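Local structure of (2Z,6E)-hedycaryol synthase (Kitasatospora setae, 4MC3) at residues A[177-182]-A[212-217]; A[183-188]-A[297-302]. The protein converts (2E,6E)-farnesyl diphosphate and water into (2Z,6E)-hedycaryol and diphosphate by a 1,11-cyclization, with magnesium ions as cofactor. One frame throughout, in Å; residues are numbered along the deposited sequence.

Contact 1. Residues A[177-182]-A[212-217]. With 28U ((3R,6E)-3,7,11-trimethyldodeca-1,6,10-trien-3-ol), chain B.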
ATOM      1  N   TYR A 177      -3.838  -0.371  -6.395  1.00 16.59           N
ATOM      2  CA  TYR A 177      -2.334  -0.295  -6.501  1.00 17.90           C
ATOM      3  C   TYR A 177      -1.764   1.064  -6.075  1.00 15.52           C
ATOM      4  O   TYR A 177      -0.682   1.110  -5.467  1.00 17.86           O
ATOM      5  CB  TYR A 177      -1.901  -0.677  -7.894  1.00 17.94           C
ATOM      6  CG  TYR A 177      -2.281  -2.093  -8.205  1.00 19.62           C
ATOM      7  CD1 TYR A 177      -1.677  -3.176  -7.571  1.00 20.73           C
ATOM      8  CD2 TYR A 177      -3.292  -2.371  -9.126  1.00 24.47           C
ATOM      9  CE1 TYR A 177      -2.070  -4.478  -7.850  1.00 21.38           C
ATOM     10  CE2 TYR A 177      -3.683  -3.663  -9.390  1.00 25.72           C
ATOM     11  CZ  TYR A 177      -3.080  -4.708  -8.738  1.00 28.64           C
ATOM     12  OH  TYR A 177      -3.439  -6.015  -9.009  1.00 28.61           O
ATOM     13  N   SER A 178      -2.397   2.199  -6.392  1.00 17.34           N
ATOM     14  CA  SER A 178      -1.868   3.525  -6.034  1.00 18.46           C
ATOM     15  C   SER A 178      -1.820   3.766  -4.531  1.00 16.76           C
ATOM     16  O   SER A 178      -0.981   4.538  -4.064  1.00 19.00           O
ATOM     17  CB  SER A 178      -2.584   4.664  -6.750  1.00 20.69           C
ATOM     18  OG  SER A 178      -3.890   4.888  -6.187  1.00 20.18           O
ATOM     19  N   VAL A 179      -2.693   3.116  -3.748  1.00 16.69           N
ATOM     20  CA  VAL A 179      -2.639   3.217  -2.291  1.00 16.47           C
ATOM     21  C   VAL A 179      -1.400   2.511  -1.736  1.00 16.58           C
ATOM     22  O   VAL A 179      -1.083   2.682  -0.574  1.00 20.76           O
ATOM     23  CB  VAL A 179      -3.983   2.693  -1.689  1.00 18.13           C
ATOM     24  CG1 VAL A 179      -4.122   1.188  -1.788  1.00 17.02           C
ATOM     25  CG2 VAL A 179      -4.170   3.173  -0.269  1.00 21.06           C
ATOM     26  N   GLY A 180      -0.783   1.657  -2.531  1.00 16.82           N
ATOM     27  CA  GLY A 180       0.482   1.013  -2.141  1.00 17.50           C
ATOM     28  C   GLY A 180       0.399  -0.232  -1.317  1.00 15.70           C
ATOM     29  O   GLY A 180       1.388  -0.978  -1.174  1.00 15.10           O
ATOM     30  N   MET A 181      -0.792  -0.489  -0.788  1.00 14.97           N
ATOM     31  CA  MET A 181      -1.039  -1.653   0.054  1.00 15.84           C
ATOM     32  C   MET A 181      -0.400  -2.937  -0.472  1.00 15.62           C
ATOM     33  O   MET A 181       0.342  -3.602   0.250  1.00 16.45           O
ATOM     34  CB  MET A 181      -2.544  -1.862   0.243  1.00 18.18           C
ATOM     35  CG  MET A 181      -3.118  -1.164   1.466  1.00 19.59           C
ATOM     36  SD  MET A 181      -1.965  -1.128   2.852  1.00 33.45           S
ATOM     37  CE  MET A 181      -1.658   0.632   2.991  1.00 13.56           C
ATOM     38  N   PRO A 182      -0.691  -3.294  -1.720  1.00 15.57           N
ATOM     39  CA  PRO A 182      -0.218  -4.590  -2.255  1.00 15.81           C
ATOM     40  C   PRO A 182       1.301  -4.819  -2.038  1.00 15.42           C
ATOM     41  O   PRO A 182       1.690  -5.888  -1.537  1.00 16.60           O
ATOM     42  CB  PRO A 182      -0.624  -4.537  -3.706  1.00 17.65           C
ATOM     43  CG  PRO A 182      -1.912  -3.772  -3.647  1.00 17.74           C
ATOM     44  CD  PRO A 182      -1.570  -2.636  -2.712  1.00 15.92           C
ATOM     45  N   ALA A 212      -9.918  -6.049  -1.485  1.00 19.52           N
ATOM     46  CA  ALA A 212     -10.878  -5.407  -0.619  1.00 20.93           C
ATOM     47  C   ALA A 212     -10.240  -4.628   0.485  1.00 18.99           C
ATOM     48  O   ALA A 212     -10.703  -3.520   0.846  1.00 19.76           O
ATOM     49  CB  ALA A 212     -11.855  -6.428  -0.061  1.00 23.12           C
ATOM     50  N   GLY A 213      -9.170  -5.169   1.082  1.00 19.16           N
ATOM     51  CA  GLY A 213      -8.487  -4.452   2.119  1.00 20.39           C
ATOM     52  C   GLY A 213      -7.869  -3.175   1.579  1.00 18.50           C
ATOM     53  O   GLY A 213      -7.943  -2.092   2.207  1.00 19.77           O
ATOM     54  N   ALA A 214      -7.233  -3.286   0.402  1.00 16.96           N
ATOM     55  CA  ALA A 214      -6.576  -2.120  -0.229  1.00 16.27           C
ATOM     56  C   ALA A 214      -7.641  -1.053  -0.532  1.00 16.88           C
ATOM     57  O   ALA A 214      -7.392   0.144  -0.323  1.00 17.71           O
ATOM     58  CB  ALA A 214      -5.797  -2.485  -1.478  1.00 16.85           C
ATOM     59  N   LEU A 215      -8.800  -1.468  -1.011  1.00 16.77           N
ATOM     60  CA  LEU A 215      -9.855  -0.539  -1.373  1.00 18.25           C
ATOM     61  C   LEU A 215     -10.535   0.058  -0.150  1.00 18.81           C
ATOM     62  O   LEU A 215     -10.885   1.242  -0.173  1.00 19.34           O
ATOM     63  CB  LEU A 215     -10.870  -1.158  -2.319  1.00 18.82           C
ATOM     64  CG  LEU A 215     -10.335  -1.375  -3.753  1.00 19.76           C
ATOM     65  CD1 LEU A 215     -11.434  -2.021  -4.595  1.00 22.41           C
ATOM     66  CD2 LEU A 215      -9.742  -0.111  -4.440  1.00 21.08           C
ATOM     67  N   HIS A 216     -10.677  -0.695   0.924  1.00 19.94           N
ATOM     68  CA  HIS A 216     -11.230  -0.105   2.156  1.00 20.45           C
ATOM     69  C   HIS A 216     -10.374   1.073   2.618  1.00 18.66           C
ATOM     70  O   HIS A 216     -10.847   2.195   2.838  1.00 20.92           O
ATOM     71  CB  HIS A 216     -11.299  -1.137   3.253  1.00 19.59           C
ATOM     72  CG  HIS A 216     -11.928  -0.650   4.516  1.00 21.63           C
ATOM     73  ND1 HIS A 216     -11.275   0.160   5.414  1.00 21.48           N
ATOM     74  CD2 HIS A 216     -13.175  -0.855   5.023  1.00 24.36           C
ATOM     75  CE1 HIS A 216     -12.087   0.414   6.442  1.00 23.11           C
ATOM     76  NE2 HIS A 216     -13.237  -0.194   6.231  1.00 24.76           N
ATOM     77  N   ILE A 217      -9.048   0.839   2.695  1.00 18.54           N
ATOM     78  CA  ILE A 217      -8.081   1.803   3.109  1.00 19.67           C
ATOM     79  C   ILE A 217      -8.095   2.979   2.178  1.00 18.64           C
ATOM     80  O   ILE A 217      -8.038   4.145   2.608  1.00 21.12           O
ATOM     81  CB  ILE A 217      -6.693   1.106   3.206  1.00 19.13           C
ATOM     82  CG1 ILE A 217      -6.707   0.089   4.358  1.00 20.27           C
ATOM     83  CG2 ILE A 217      -5.584   2.089   3.349  1.00 19.59           C
ATOM     84  CD1 ILE A 217      -5.560  -0.904   4.343  1.00 19.79           C
TER
HETATM   85  C4  28U B 401      -2.812   4.395   3.569  1.00 53.33           C
HETATM   86  C5  28U B 401      -0.489   5.304   4.003  1.00 68.26           C
HETATM   87  C6  28U B 401       0.575   4.223   3.998  1.00 67.65           C
HETATM   88  C7  28U B 401       1.970   4.439   3.487  1.00 73.52           C
HETATM   89  C8  28U B 401       2.438   5.392   2.634  1.00 79.29           C
HETATM   90  C10 28U B 401       1.661   6.584   2.136  1.00 79.34           C
HETATM   91  C13 28U B 401       1.822   6.266  -1.061  1.00 67.65           C
HETATM   92  C15 28U B 401       0.478   6.939  -1.263  1.00 75.54           C
HETATM   93  O16 28U B 401      -2.211   6.513   2.701  1.00 82.13           O
HETATM   94  C3  28U B 401      -1.647   5.200   2.938  1.00 59.38           C
HETATM   95  C2  28U B 401      -1.270   4.533   1.605  1.00 52.57           C
HETATM   96  C1  28U B 401      -0.306   5.079   0.819  1.00 68.25           C
HETATM   97  C9  28U B 401       3.530   5.046   1.636  1.00 65.02           C
HETATM   98  C11 28U B 401       2.961   4.350   0.355  1.00 62.99           C
HETATM   99  C12 28U B 401       1.893   5.015  -0.529  1.00 64.10           C
HETATM  100  C14 28U B 401       2.952   7.281  -1.069  1.00 76.42           C

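Contact 2. Residues A[183-188]-A[297-302]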
ATOM      1  N   TRP A 183       2.143  -3.865  -2.395  1.00 14.90           N
ATOM      2  CA  TRP A 183       3.578  -4.047  -2.161  1.00 14.92           C
ATOM      3  C   TRP A 183       3.979  -3.908  -0.716  1.00 14.22           C
ATOM      4  O   TRP A 183       4.898  -4.581  -0.218  1.00 14.65           O
ATOM      5  CB  TRP A 183       4.451  -3.176  -3.074  1.00 16.10           C
ATOM      6  CG  TRP A 183       4.363  -1.727  -2.922  1.00 14.75           C
ATOM      7  CD1 TRP A 183       3.637  -0.895  -3.687  1.00 16.43           C
ATOM      8  CD2 TRP A 183       5.049  -0.921  -1.978  1.00 16.11           C
ATOM      9  NE1 TRP A 183       3.809   0.400  -3.270  1.00 16.13           N
ATOM     10  CE2 TRP A 183       4.663   0.406  -2.195  1.00 16.39           C
ATOM     11  CE3 TRP A 183       5.949  -1.205  -0.912  1.00 15.95           C
ATOM     12  CZ2 TRP A 183       5.174   1.466  -1.433  1.00 17.22           C
ATOM     13  CZ3 TRP A 183       6.440  -0.116  -0.166  1.00 16.04           C
ATOM     14  CH2 TRP A 183       6.040   1.171  -0.419  1.00 19.55           C
ATOM     15  N   LEU A 184       3.252  -3.060   0.040  1.00 14.76           N
ATOM     16  CA  LEU A 184       3.493  -2.976   1.466  1.00 15.57           C
ATOM     17  C   LEU A 184       3.305  -4.287   2.153  1.00 13.78           C
ATOM     18  O   LEU A 184       4.091  -4.762   2.989  1.00 15.60           O
ATOM     19  CB  LEU A 184       2.641  -1.854   2.128  1.00 16.17           C
ATOM     20  CG  LEU A 184       3.055  -0.470   1.695  1.00 16.79           C
ATOM     21  CD1 LEU A 184       1.956   0.549   2.014  1.00 18.24           C
ATOM     22  CD2 LEU A 184       4.309  -0.016   2.452  1.00 17.29           C
ATOM     23  N   TRP A 185       2.186  -4.941   1.870  1.00 14.78           N
ATOM     24  CA  TRP A 185       1.844  -6.253   2.443  1.00 15.60           C
ATOM     25  C   TRP A 185       2.817  -7.328   1.952  1.00 14.27           C
ATOM     26  O   TRP A 185       3.172  -8.199   2.750  1.00 16.20           O
ATOM     27  CB  TRP A 185       0.432  -6.680   2.179  1.00 17.92           C
ATOM     28  CG  TRP A 185      -0.576  -5.823   2.994  1.00 17.37           C
ATOM     29  CD1 TRP A 185      -0.398  -5.288   4.221  1.00 22.56           C
ATOM     30  CD2 TRP A 185      -1.894  -5.404   2.560  1.00 16.21           C
ATOM     31  NE1 TRP A 185      -1.536  -4.596   4.612  1.00 23.50           N
ATOM     32  CE2 TRP A 185      -2.448  -4.620   3.583  1.00 18.97           C
ATOM     33  CE3 TRP A 185      -2.617  -5.594   1.393  1.00 17.21           C
ATOM     34  CZ2 TRP A 185      -3.747  -4.043   3.481  1.00 19.01           C
ATOM     35  CZ3 TRP A 185      -3.923  -5.058   1.297  1.00 19.48           C
ATOM     36  CH2 TRP A 185      -4.446  -4.286   2.331  1.00 19.26           C
ATOM     37  N   ASP A 186       3.291  -7.257   0.699  1.00 16.27           N
ATOM     38  CA  ASP A 186       4.356  -8.158   0.306  1.00 14.90           C
ATOM     39  C   ASP A 186       5.529  -8.126   1.303  1.00 14.52           C
ATOM     40  O   ASP A 186       6.145  -9.152   1.625  1.00 16.27           O
ATOM     41  CB  ASP A 186       4.886  -7.832  -1.098  1.00 15.59           C
ATOM     42  CG  ASP A 186       3.888  -8.111  -2.217  1.00 16.11           C
ATOM     43  OD1 ASP A 186       3.011  -8.969  -2.088  1.00 18.37           O
ATOM     44  OD2 ASP A 186       4.030  -7.394  -3.253  1.00 18.53           O
ATOM     45  N   LEU A 187       5.925  -6.937   1.766  1.00 14.37           N
ATOM     46  CA  LEU A 187       7.009  -6.810   2.706  1.00 14.75           C
ATOM     47  C   LEU A 187       6.724  -7.440   4.057  1.00 16.45           C
ATOM     48  O   LEU A 187       7.685  -7.808   4.781  1.00 16.53           O
ATOM     49  CB  LEU A 187       7.446  -5.340   2.846  1.00 16.04           C
ATOM     50  CG  LEU A 187       8.128  -4.657   1.642  1.00 16.15           C
ATOM     51  CD1 LEU A 187       8.178  -3.163   1.713  1.00 17.54           C
ATOM     52  CD2 LEU A 187       9.563  -5.234   1.458  1.00 17.61           C
ATOM     53  N   ASP A 188       5.453  -7.592   4.426  1.00 16.38           N
ATOM     54  CA  ASP A 188       5.103  -8.262   5.666  1.00 17.05           C
ATOM     55  C   ASP A 188       5.579  -9.729   5.671  1.00 17.02           C
ATOM     56  O   ASP A 188       5.813 -10.304   6.738  1.00 17.86           O
ATOM     57  CB  ASP A 188       3.609  -8.214   5.918  1.00 17.46           C
ATOM     58  CG  ASP A 188       3.212  -8.614   7.358  1.00 18.01           C
ATOM     59  OD1 ASP A 188       3.887  -8.157   8.297  1.00 19.38           O
ATOM     60  OD2 ASP A 188       2.245  -9.423   7.506  1.00 18.89           O
ATOM     61  N   ALA A 297      -4.385 -11.768   8.989  1.00 22.28           N
ATOM     62  CA  ALA A 297      -4.691 -10.940  10.163  1.00 24.45           C
ATOM     63  C   ALA A 297      -4.047  -9.587  10.125  1.00 22.01           C
ATOM     64  O   ALA A 297      -4.609  -8.589  10.623  1.00 22.50           O
ATOM     65  CB  ALA A 297      -4.315 -11.657  11.477  1.00 25.47           C
ATOM     66  N   ASN A 298      -2.863  -9.504   9.520  1.00 21.15           N
ATOM     67  CA  ASN A 298      -2.185  -8.213   9.379  1.00 19.97           C
ATOM     68  C   ASN A 298      -2.900  -7.315   8.357  1.00 19.59           C
ATOM     69  O   ASN A 298      -3.004  -6.095   8.533  1.00 19.25           O
ATOM     70  CB  ASN A 298      -0.708  -8.418   8.954  1.00 20.17           C
ATOM     71  CG  ASN A 298       0.059  -7.154   9.017  1.00 21.79           C
ATOM     72  OD1 ASN A 298       0.426  -6.544   7.965  1.00 22.07           O
ATOM     73  ND2 ASN A 298       0.265  -6.705  10.203  1.00 21.34           N
ATOM     74  N   VAL A 299      -3.344  -7.916   7.268  1.00 19.85           N
ATOM     75  CA  VAL A 299      -4.131  -7.191   6.270  1.00 18.90           C
ATOM     76  C   VAL A 299      -5.357  -6.591   6.984  1.00 19.27           C
ATOM     77  O   VAL A 299      -5.602  -5.369   6.924  1.00 21.03           O
ATOM     78  CB  VAL A 299      -4.554  -8.053   5.070  1.00 21.46           C
ATOM     79  CG1 VAL A 299      -5.571  -7.317   4.205  1.00 24.26           C
ATOM     80  CG2 VAL A 299      -3.352  -8.525   4.282  1.00 23.16           C
ATOM     81  N   ALA A 300      -6.069  -7.422   7.755  1.00 21.88           N
ATOM     82  CA  ALA A 300      -7.215  -6.923   8.507  1.00 22.24           C
ATOM     83  C   ALA A 300      -6.877  -5.799   9.528  1.00 23.06           C
ATOM     84  O   ALA A 300      -7.573  -4.794   9.585  1.00 23.19           O
ATOM     85  CB  ALA A 300      -7.909  -8.066   9.193  1.00 25.87           C
ATOM     86  N   ALA A 301      -5.803  -5.982  10.299  1.00 21.13           N
ATOM     87  CA  ALA A 301      -5.324  -4.969  11.233  1.00 23.17           C
ATOM     88  C   ALA A 301      -5.158  -3.668  10.545  1.00 21.80           C
ATOM     89  O   ALA A 301      -5.438  -2.647  11.117  1.00 22.95           O
ATOM     90  CB  ALA A 301      -3.992  -5.396  11.868  1.00 24.31           C
ATOM     91  N   ASN A 302      -4.632  -3.682   9.310  1.00 20.08           N
ATOM     92  CA  ASN A 302      -4.381  -2.423   8.606  1.00 19.02           C
ATOM     93  C   ASN A 302      -5.656  -1.611   8.337  1.00 17.88           C
ATOM     94  O   ASN A 302      -5.571  -0.378   8.221  1.00 20.85           O
ATOM     95  CB  ASN A 302      -3.654  -2.703   7.278  1.00 18.88           C
ATOM     96  CG  ASN A 302      -2.177  -2.677   7.424  1.00 19.86           C
ATOM     97  OD1 ASN A 302      -1.529  -3.692   7.837  1.00 23.71           O
ATOM     98  ND2 ASN A 302      -1.619  -1.540   7.146  1.00 19.16           N
TER

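Contact 1. Residues A[177-182]-A[212-217]
Ala214, Met181 and Ile217 carry this contact, with Val179 filling in beside them; no hydrogen bond crosses it, and the side chains that meet are all apolar. The methyl of Ala214 faces the other segment squarely: its CB lies 3.7 Å from CB of Met181 and 4.0 Å from CG1 of Val179. With so short a side chain between them the backbones come close, the CA atoms of Met181 and Ala214 being 5.6 Å apart. From Ala214 the Met181 chain runs on to Ile217, crossing it at about a right angle, and its CG meets Ile217 CD1 at 3.8 Å. Bends at chi2 (-35°) and chi3 (115°) then turn the thioether so that SD still touches CD1 while CE reaches the bound nerolidol. Ile217 works with both branches: CD1 takes Met181, and CG2 packs on Val179 CG2. The same Ile217 CG2 lies 3.6 Å from C4 of the ligand 28U. Segment 177-182 holds the helix break characteristic of class I terpene cyclases. Gly180, with phi of 85°, leaves the first helix and stands at the N-cap of the next. The contact therefore forms part of the wall of the cyclization pocket. Around it, helix 136-160 lies against Tyr177 and Pro182, helix 286-309 meets Ile217 through Asn302 and Gln306, and helix 250-282 packs on Ala212 and His216 of helix 204-225.

Contact 2. Residues A[183-188]-A[297-302]
Trp185 leaves its helix with CG anti to the carbonyl carbon (chi1 -71°), which sends the indole across to segment 297-302 of helix 286-309, where Val299 carries CG1 anti to its own backbone N and lays both methyls over one face of the ring. CG1 sits above the six-membered ring, 3.9 Å from its centroid and only 17° off the normal, a clear CH-pi contact; Val299 CG2 covers the middle of the indole, 3.9 Å from Trp185 CD2. Asn302 passes along the rim instead: its CB lies in the ring plane, 4.0 Å from CZ2 of Trp185, and its amide stands steeply to the indole near NE1. An alanine in place of Trp185 would remove the whole indole, and is likely to leave the Val299 methyls without their aromatic surface and a gap between the two helices. One turn on, Asp188 extends toward Asn298, and carboxylate and amide stack with their planes nearly parallel, Asp188 OD2 lying 3.4 Å from Asn298 CB. The charge of Asp188 is met by a salt bridge from OD1 to NE of Arg191, whose side chain also touches Asn298. The short segments run at 135° to each other, with axes 10.9 Å apart at closest approach, a spacing that the large indole spans. Trp60 and Pro61 border the Asp188 and Asn298 end, while helix 204-225 packs against the other, Leu209 on Val299 and Ile217 on both Trp185 and Asn302.

The two contacts lie about 10 Å apart, centre to centre, and helix 181-188 takes part in both: its first two residues, Met181 and Pro182, belong to contact 1, the rest to contact 2. Along the chain the order is 177-182, 183-188, 212-217, 297-302, so the contacts interleave. They also touch directly, Trp185 CH2 lying 3.5 Å from Ala214 N and Trp185 CZ2 3.7 Å from Ile217 CD1. Helices 181-188, 204-225 and 286-309 thus meet around one indole in the all-helical terpene synthase fold. Contact 1 borders the nerolidol itself, whereas contact 2 stands one layer behind, the Asn302 side chain about 7 Å from the ligand.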